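Local coordinates for protein transcription termination factor NusA (Planctomyces limnophilus, PDB 4MTN) that probably takes part in both termination and antitermination of transcription, binding the RNA polymerase core enzyme and nascent RNA, at residues Y105-T118 with H147-V160. Numbering follows the deposited sequence.
Sequences YAQLRGQIVSGTVT and HRPNERIRAVVLEV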
# COMPACT_ATOMS: atom_id res chain seq x y z
N TYR A 105 -6.86 16.55 0.31
CA TYR A 105 -6.37 15.36 -0.38
C TYR A 105 -5.93 14.23 0.56
O TYR A 105 -5.97 13.06 0.18
CB TYR A 105 -5.22 15.74 -1.31
CG TYR A 105 -5.69 16.45 -2.56
CD1 TYR A 105 -6.79 15.99 -3.27
CD2 TYR A 105 -5.05 17.60 -3.02
CE1 TYR A 105 -7.23 16.64 -4.41
CE2 TYR A 105 -5.48 18.25 -4.16
CZ TYR A 105 -6.58 17.77 -4.84
OH TYR A 105 -7.02 18.41 -5.98
N ALA A 106 -5.52 14.58 1.78
CA ALA A 106 -5.08 13.57 2.74
C ALA A 106 -6.24 12.68 3.19
O ALA A 106 -6.03 11.55 3.64
CB ALA A 106 -4.44 14.23 3.95
N GLN A 107 -7.46 13.19 3.06
CA GLN A 107 -8.65 12.41 3.41
C GLN A 107 -9.08 11.53 2.24
O GLN A 107 -9.94 10.67 2.38
CB GLN A 107 -9.80 13.34 3.81
CG GLN A 107 -9.44 14.39 4.84
CD GLN A 107 -10.63 15.24 5.25
OE1 GLN A 107 -11.71 14.71 5.51
NE2 GLN A 107 -10.43 16.55 5.31
N LEU A 108 -8.46 11.76 1.08
CA LEU A 108 -8.83 11.07 -0.15
C LEU A 108 -7.98 9.83 -0.42
O LEU A 108 -8.08 9.24 -1.49
CB LEU A 108 -8.73 12.03 -1.34
CG LEU A 108 -9.76 13.16 -1.35
CD1 LEU A 108 -9.63 13.98 -2.63
CD2 LEU A 108 -11.16 12.61 -1.20
N ARG A 109 -7.13 9.46 0.53
CA ARG A 109 -6.26 8.29 0.35
C ARG A 109 -7.07 7.02 0.07
O ARG A 109 -7.98 6.67 0.82
CB ARG A 109 -5.37 8.09 1.58
CG ARG A 109 -4.27 9.12 1.72
CD ARG A 109 -3.23 8.71 2.75
NE ARG A 109 -2.68 7.39 2.48
CZ ARG A 109 -2.84 6.34 3.27
NH1 ARG A 109 -3.53 6.45 4.39
NH2 ARG A 109 -2.30 5.17 2.94
N GLY A 110 -6.72 6.35 -1.02
CA GLY A 110 -7.41 5.14 -1.43
C GLY A 110 -8.57 5.42 -2.36
O GLY A 110 -9.24 4.50 -2.81
N GLN A 111 -8.80 6.70 -2.65
CA GLN A 111 -9.93 7.10 -3.49
C GLN A 111 -9.50 7.53 -4.88
O GLN A 111 -8.44 8.13 -5.05
CB GLN A 111 -10.72 8.23 -2.81
CG GLN A 111 -11.40 7.81 -1.53
CD GLN A 111 -12.46 6.76 -1.75
OE1 GLN A 111 -13.17 6.78 -2.75
NE2 GLN A 111 -12.56 5.82 -0.82
N ILE A 112 -10.34 7.25 -5.87
CA ILE A 112 -10.06 7.60 -7.25
C ILE A 112 -10.10 9.10 -7.47
O ILE A 112 -11.04 9.78 -7.07
CB ILE A 112 -11.07 6.92 -8.22
CG1 ILE A 112 -10.75 5.44 -8.37
CG2 ILE A 112 -11.03 7.59 -9.59
CD1 ILE A 112 -11.62 4.73 -9.39
N VAL A 113 -9.05 9.62 -8.12
CA VAL A 113 -8.99 11.01 -8.52
C VAL A 113 -8.64 11.07 -10.00
O VAL A 113 -7.86 10.25 -10.48
CB VAL A 113 -7.96 11.80 -7.67
CG1 VAL A 113 -7.79 13.22 -8.20
CG2 VAL A 113 -8.39 11.83 -6.21
N SER A 114 -9.22 12.03 -10.72
CA SER A 114 -8.98 12.14 -12.15
C SER A 114 -8.24 13.43 -12.50
O SER A 114 -8.30 14.41 -11.75
CB SER A 114 -10.30 12.08 -12.92
OG SER A 114 -10.09 12.24 -14.31
N GLY A 115 -7.54 13.42 -13.63
CA GLY A 115 -6.81 14.58 -14.09
C GLY A 115 -6.26 14.41 -15.49
O GLY A 115 -6.61 13.46 -16.19
N THR A 116 -5.41 15.34 -15.90
CA THR A 116 -4.79 15.28 -17.22
C THR A 116 -3.28 15.20 -17.12
O THR A 116 -2.66 15.86 -16.29
CB THR A 116 -5.17 16.50 -18.08
OG1 THR A 116 -4.83 17.71 -17.38
CG2 THR A 116 -6.66 16.50 -18.38
N VAL A 117 -2.68 14.37 -17.98
CA VAL A 117 -1.23 14.21 -18.00
C VAL A 117 -0.56 15.46 -18.57
O VAL A 117 -0.94 15.95 -19.63
CB VAL A 117 -0.81 12.99 -18.84
CG1 VAL A 117 0.70 12.91 -18.95
CG2 VAL A 117 -1.38 11.71 -18.24
N THR A 118 0.42 15.98 -17.84
CA THR A 118 1.15 17.17 -18.28
C THR A 118 2.53 16.80 -18.81
O THR A 118 2.79 16.92 -20.01
CB THR A 118 1.30 18.19 -17.13
OG1 THR A 118 2.17 17.66 -16.13
CG2 THR A 118 -0.05 18.50 -16.51
N HIS A 147 0.69 6.87 -21.44
CA HIS A 147 0.03 8.08 -20.98
C HIS A 147 0.73 9.31 -21.56
O HIS A 147 1.90 9.57 -21.27
CB HIS A 147 0.01 8.14 -19.45
CG HIS A 147 -0.66 6.96 -18.82
ND1 HIS A 147 -2.03 6.79 -18.84
CD2 HIS A 147 -0.15 5.89 -18.16
CE1 HIS A 147 -2.33 5.67 -18.21
NE2 HIS A 147 -1.21 5.11 -17.79
N ARG A 148 0.00 10.06 -22.38
CA ARG A 148 0.57 11.17 -23.13
C ARG A 148 -0.00 12.50 -22.64
O ARG A 148 -1.10 12.53 -22.09
CB ARG A 148 0.31 10.98 -24.62
CG ARG A 148 0.57 9.57 -25.12
CD ARG A 148 0.36 9.45 -26.62
NE ARG A 148 1.38 10.17 -27.38
CZ ARG A 148 2.54 9.64 -27.75
NH1 ARG A 148 2.84 8.39 -27.42
NH2 ARG A 148 3.41 10.37 -28.43
N PRO A 149 0.75 13.60 -22.83
CA PRO A 149 0.30 14.93 -22.42
C PRO A 149 -1.10 15.28 -22.91
O PRO A 149 -1.47 14.90 -24.02
CB PRO A 149 1.35 15.85 -23.04
CG PRO A 149 2.59 15.03 -23.06
CD PRO A 149 2.14 13.62 -23.33
N ASN A 150 -1.85 16.00 -22.08
CA ASN A 150 -3.23 16.40 -22.39
C ASN A 150 -4.15 15.21 -22.65
O ASN A 150 -4.93 15.21 -23.60
CB ASN A 150 -3.26 17.35 -23.58
CG ASN A 150 -2.77 18.74 -23.23
OD1 ASN A 150 -2.17 18.95 -22.17
ND2 ASN A 150 -3.03 19.70 -24.11
N GLU A 151 -4.06 14.19 -21.80
CA GLU A 151 -4.95 13.03 -21.89
C GLU A 151 -5.57 12.72 -20.53
O GLU A 151 -4.93 12.86 -19.50
CB GLU A 151 -4.20 11.81 -22.42
CG GLU A 151 -3.81 11.89 -23.88
CD GLU A 151 -3.26 10.59 -24.41
OE1 GLU A 151 -3.26 9.59 -23.66
OE2 GLU A 151 -2.83 10.55 -25.59
N ARG A 152 -6.83 12.29 -20.56
CA ARG A 152 -7.54 11.95 -19.33
C ARG A 152 -6.97 10.70 -18.69
O ARG A 152 -6.70 9.71 -19.36
CB ARG A 152 -9.03 11.75 -19.62
CG ARG A 152 -9.75 13.02 -20.06
CD ARG A 152 -9.81 14.04 -18.93
NE ARG A 152 -10.62 13.57 -17.81
CZ ARG A 152 -10.78 14.24 -16.67
NH1 ARG A 152 -10.18 15.41 -16.49
NH2 ARG A 152 -11.54 13.73 -15.71
N ILE A 153 -6.78 10.76 -17.37
CA ILE A 153 -6.25 9.64 -16.61
C ILE A 153 -6.82 9.69 -15.20
O ILE A 153 -7.12 10.76 -14.68
CB ILE A 153 -4.70 9.66 -16.57
CG1 ILE A 153 -4.15 8.39 -15.92
CG2 ILE A 153 -4.20 10.91 -15.86
CD1 ILE A 153 -2.64 8.38 -15.80
N ARG A 154 -7.00 8.52 -14.58
CA ARG A 154 -7.45 8.48 -13.20
C ARG A 154 -6.72 7.40 -12.40
O ARG A 154 -6.29 6.38 -12.95
CB ARG A 154 -8.96 8.26 -13.13
CG ARG A 154 -9.47 6.99 -13.79
CD ARG A 154 -10.98 6.89 -13.64
NE ARG A 154 -11.51 5.68 -14.26
CZ ARG A 154 -12.77 5.27 -14.12
NH1 ARG A 154 -13.62 5.96 -13.38
NH2 ARG A 154 -13.18 4.16 -14.72
N ALA A 155 -6.59 7.64 -11.10
CA ALA A 155 -5.90 6.72 -10.20
C ALA A 155 -6.31 7.00 -8.76
O ALA A 155 -7.11 7.91 -8.50
CB ALA A 155 -4.40 6.83 -10.36
N VAL A 156 -5.76 6.24 -7.82
CA VAL A 156 -6.06 6.44 -6.41
C VAL A 156 -4.92 7.18 -5.73
O VAL A 156 -3.76 7.03 -6.11
CB VAL A 156 -6.32 5.11 -5.68
CG1 VAL A 156 -7.58 4.45 -6.21
CG2 VAL A 156 -5.13 4.18 -5.80
N VAL A 157 -5.25 7.99 -4.74
CA VAL A 157 -4.23 8.74 -4.02
C VAL A 157 -3.53 7.81 -3.05
O VAL A 157 -4.15 7.27 -2.14
CB VAL A 157 -4.83 9.93 -3.25
CG1 VAL A 157 -3.75 10.63 -2.43
CG2 VAL A 157 -5.48 10.91 -4.22
N LEU A 158 -2.23 7.63 -3.25
CA LEU A 158 -1.45 6.71 -2.41
C LEU A 158 -1.08 7.34 -1.08
O LEU A 158 -1.28 6.73 -0.02
CB LEU A 158 -0.19 6.27 -3.15
CG LEU A 158 0.62 5.19 -2.42
CD1 LEU A 158 -0.24 3.96 -2.18
CD2 LEU A 158 1.87 4.83 -3.21
N GLU A 159 -0.55 8.55 -1.12
CA GLU A 159 -0.19 9.27 0.09
C GLU A 159 -0.13 10.77 -0.16
O GLU A 159 0.02 11.22 -1.30
CB GLU A 159 1.16 8.78 0.63
CG GLU A 159 2.35 9.13 -0.24
CD GLU A 159 3.67 8.83 0.44
OE1 GLU A 159 3.64 8.28 1.56
OE2 GLU A 159 4.72 9.13 -0.15
N VAL A 160 -0.26 11.55 0.91
CA VAL A 160 -0.19 13.00 0.81
C VAL A 160 0.76 13.56 1.86
O VAL A 160 0.54 13.39 3.06
CB VAL A 160 -1.58 13.66 0.99
CG1 VAL A 160 -1.48 15.16 0.82
CG2 VAL A 160 -2.57 13.08 -0.01
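Val113 and Ala155 form a hydrogen-bonded antiparallel pair, with Val113 N to Ala155 O at 2.6 Å and Ala155 N to Val113 O at 3.0 Å. Gly115 and Ile153 repeat this pair of hydrogen bonds two residues on. The ladder continues through Val117 N to Glu151 O, and Asn150 N closes on Val117 O. At the other end, Gly110 N, in the type II turn from Leu108 to Gln111, donates to Val157 O.

Arg109 adds a side-chain bond to the partner backbone. It bends at chi3 (55°), and its NE reaches Leu158 O at 2.9 Å. The bond is nearly straight, and the oxygen lies in the guanidinium plane.

Apolar contacts line the face carrying Val113 and Ile153. Val113 CG2 meets Val157 CG2 at 3.6 Å. Val117 holds CG2 beside its own backbone N (chi1 176° for CG1), which sets it against Ile153 CG2 at 3.8 Å and His147 CB at 4.0 Å. Replacing Val117 by alanine removes both methyls and is likely to open a gap beside Ile153 and His147. Toward the far end of strand 152-162, Val160 CG2 packs on Tyr105 CB, at the end of helix 87-105. On the other face, Ile112 CG1 touches Val156 CG1, and helix 176-186 covers Ile112.

Strand 112-120 also pairs with 124-128, and 152-162 with 167-172. The contact thus closes the five-stranded beta barrel of the S1 domain, an OB fold.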